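Long-range contact in bifunctional autolysin (Staphylococcus aureus subsp. aureus Mu50, PDB 6FXO), which probably hydrolyses peptidoglycan of the staphylococcal cell wall, combining an N-acetylglucosaminidase of glycoside hydrolase family 73 with an amidase activity: residues Phe64-Gln69 and Gly191-Tyr196. Residues are numbered along the deposited sequence; the frame is centred on the assembly and turned at random.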
loop_
_atom_site.group_PDB
_atom_site.type_symbol
_atom_site.label_atom_id
_atom_site.label_comp_id
_atom_site.label_asym_id
_atom_site.label_seq_id
_atom_site.Cartn_x
_atom_site.Cartn_y
_atom_site.Cartn_z
ATOM N N PHE A 64 6.183 6.838 -5.140
ATOM C CA PHE A 64 7.284 7.432 -4.359
ATOM C C PHE A 64 6.782 8.077 -3.045
ATOM O O PHE A 64 7.579 8.627 -2.290
ATOM C CB PHE A 64 8.132 8.377 -5.147
ATOM C CG PHE A 64 8.511 7.906 -6.524
ATOM C CD1 PHE A 64 9.351 6.772 -6.712
ATOM C CD2 PHE A 64 8.018 8.549 -7.642
ATOM C CE1 PHE A 64 9.629 6.346 -7.957
ATOM C CE2 PHE A 64 8.326 8.090 -8.911
ATOM C CZ PHE A 64 9.127 6.993 -9.065
ATOM N N LEU A 65 5.455 8.064 -2.812
ATOM C CA LEU A 65 4.958 8.652 -1.573
ATOM C C LEU A 65 5.478 7.772 -0.367
ATOM O O LEU A 65 5.392 6.553 -0.444
ATOM C CB LEU A 65 3.390 8.672 -1.536
ATOM C CG LEU A 65 2.691 9.131 -0.257
ATOM C CD1 LEU A 65 2.631 10.739 -0.188
ATOM C CD2 LEU A 65 1.304 8.442 -0.049
ATOM N N ARG A 66 5.952 8.367 0.729
ATOM C CA ARG A 66 6.392 7.550 1.846
ATOM C C ARG A 66 5.235 7.116 2.756
ATOM O O ARG A 66 4.539 7.908 3.360
ATOM C CB ARG A 66 7.481 8.283 2.695
ATOM C CG ARG A 66 8.840 8.540 2.019
ATOM C CD ARG A 66 9.876 7.373 2.074
ATOM N NE ARG A 66 10.316 7.160 3.452
ATOM C CZ ARG A 66 11.478 7.553 3.982
ATOM N NH1 ARG A 66 12.361 8.207 3.242
ATOM N NH2 ARG A 66 11.732 7.341 5.261
ATOM N N LEU A 67 5.006 5.809 2.765
ATOM C CA LEU A 67 4.012 5.055 3.476
ATOM C C LEU A 67 4.291 4.917 4.969
ATOM O O LEU A 67 3.422 4.530 5.735
ATOM C CB LEU A 67 3.969 3.660 2.744
ATOM C CG LEU A 67 3.603 3.715 1.200
ATOM C CD1 LEU A 67 3.500 2.358 0.588
ATOM C CD2 LEU A 67 2.141 4.373 1.058
ATOM N N ASP A 68 5.537 5.167 5.374
ATOM C CA ASP A 68 5.952 5.083 6.761
ATOM C C ASP A 68 5.708 6.449 7.409
ATOM O O ASP A 68 5.943 6.633 8.594
ATOM C CB ASP A 68 7.422 4.631 6.849
ATOM C CG ASP A 68 8.388 5.509 6.086
ATOM O OD1 ASP A 68 8.078 5.860 4.935
ATOM O OD2 ASP A 68 9.491 5.770 6.606
ATOM N N GLN A 69 5.216 7.414 6.621
ATOM C CA GLN A 69 4.979 8.722 7.205
ATOM C C GLN A 69 3.589 9.226 7.282
ATOM O O GLN A 69 3.000 9.596 6.282
ATOM C CB GLN A 69 5.849 9.816 6.565
ATOM C CG GLN A 69 6.491 10.695 7.658
ATOM C CD GLN A 69 7.866 11.250 7.331
ATOM O OE1 GLN A 69 8.822 10.496 7.137
ATOM N NE2 GLN A 69 8.042 12.581 7.388
ATOM N N GLY A 191 12.272 -1.324 5.503
ATOM C CA GLY A 191 12.820 -0.351 4.555
ATOM C C GLY A 191 12.155 -0.155 3.196
ATOM O O GLY A 191 12.522 0.770 2.443
ATOM N N GLN A 192 11.193 -1.002 2.822
ATOM C CA GLN A 192 10.625 -0.711 1.514
ATOM C C GLN A 192 9.421 0.181 1.769
ATOM O O GLN A 192 8.293 -0.308 1.808
ATOM C CB GLN A 192 10.315 -2.022 0.822
ATOM C CG GLN A 192 11.616 -2.577 0.270
ATOM C CD GLN A 192 11.548 -4.024 -0.134
ATOM O OE1 GLN A 192 11.756 -4.921 0.698
ATOM N NE2 GLN A 192 11.294 -4.275 -1.431
ATOM N N ASN A 193 9.692 1.492 1.978
ATOM C CA ASN A 193 8.635 2.462 2.259
ATOM C C ASN A 193 7.857 3.176 1.173
ATOM O O ASN A 193 7.159 4.126 1.489
ATOM C CB ASN A 193 9.047 3.481 3.316
ATOM C CG ASN A 193 10.443 4.005 3.267
ATOM O OD1 ASN A 193 10.913 4.483 2.235
ATOM N ND2 ASN A 193 11.139 4.113 4.399
ATOM N N THR A 194 8.016 2.800 -0.079
ATOM C CA THR A 194 7.268 3.459 -1.131
ATOM C C THR A 194 6.932 2.335 -2.025
ATOM O O THR A 194 7.687 1.363 -2.048
ATOM C CB THR A 194 8.118 4.405 -1.950
ATOM O OG1 THR A 194 9.308 3.693 -2.325
ATOM C CG2 THR A 194 8.415 5.673 -1.238
ATOM N N LEU A 195 5.871 2.469 -2.793
ATOM C CA LEU A 195 5.538 1.351 -3.685
ATOM C C LEU A 195 6.709 0.999 -4.701
ATOM O O LEU A 195 6.767 -0.095 -5.155
ATOM C CB LEU A 195 4.208 1.565 -4.483
ATOM C CG LEU A 195 2.949 2.072 -3.690
ATOM C CD1 LEU A 195 1.966 2.714 -4.571
ATOM C CD2 LEU A 195 2.303 0.980 -2.865
ATOM N N TYR A 196 7.576 1.924 -5.014
ATOM C CA TYR A 196 8.616 1.636 -5.921
ATOM C C TYR A 196 9.667 0.713 -5.195
ATOM O O TYR A 196 10.105 -0.277 -5.769
ATOM C CB TYR A 196 9.301 2.932 -6.370
ATOM C CG TYR A 196 10.255 2.779 -7.529
ATOM C CD1 TYR A 196 11.592 2.419 -7.328
ATOM C CD2 TYR A 196 9.832 2.996 -8.833
ATOM C CE1 TYR A 196 12.475 2.275 -8.407
ATOM C CE2 TYR A 196 10.698 2.859 -9.906
ATOM C CZ TYR A 196 12.016 2.501 -9.688
ATOM O OH TYR A 196 12.843 2.388 -10.760
#
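At the N-terminal end of the helix 195-200, in the lysozyme-like glucosaminidase region, Asn193 and the N-cap residue Thr194 dock on the loop 64-69, illustrating how a loop running roughly opposite to the start of a helix can meet it through one backbone bond and stacked flat polar groups. The backbone bond runs from Leu67 N to Asn193 O, 3.0 Å long and nearly straight at 164°. Beside it, Arg66 and Asp68 form a planar ion pair: NE of Arg66 meets OD1 of Asp68 and NH2 meets OD2, each carboxylate oxygen using its syn lone pair within the guanidinium plane. The Arg66 chain folds back at its second and third torsions, setting its head beside Asp68. The Asn193 amide lies against one guanidinium face, the planes only 4° apart; OD1 of Asn193 comes within 3.0 Å of Arg66 NE but sits over the plane, where no hydrogen bond forms, and instead accepts one from Lys197 NZ. The Asp68 carboxylate is also nearly parallel to this amide, its OD1 3.0 Å from CB of Asn193. Thr194 turns its CG2 to the carbonyls of Phe64 and Leu65, 3.2 Å from Phe64 O, while its OG1 caps Lys197 N. Further along, the Phe64 and Tyr196 side chains lie side by side and point the same way, their ring planes oblique at 39°, with CE1 of Phe64 3.5 Å from CD2 of Tyr196. Leu67 CD1 meets Leu195 CD2 across nearly perpendicular side chains. Strand 237-242 adjoins the loop, Asp239 taking Arg66 NH1 in a second salt bridge; helix 51-56 packs on both aromatic rings, and helix 216-231 receives Leu65 and Leu195.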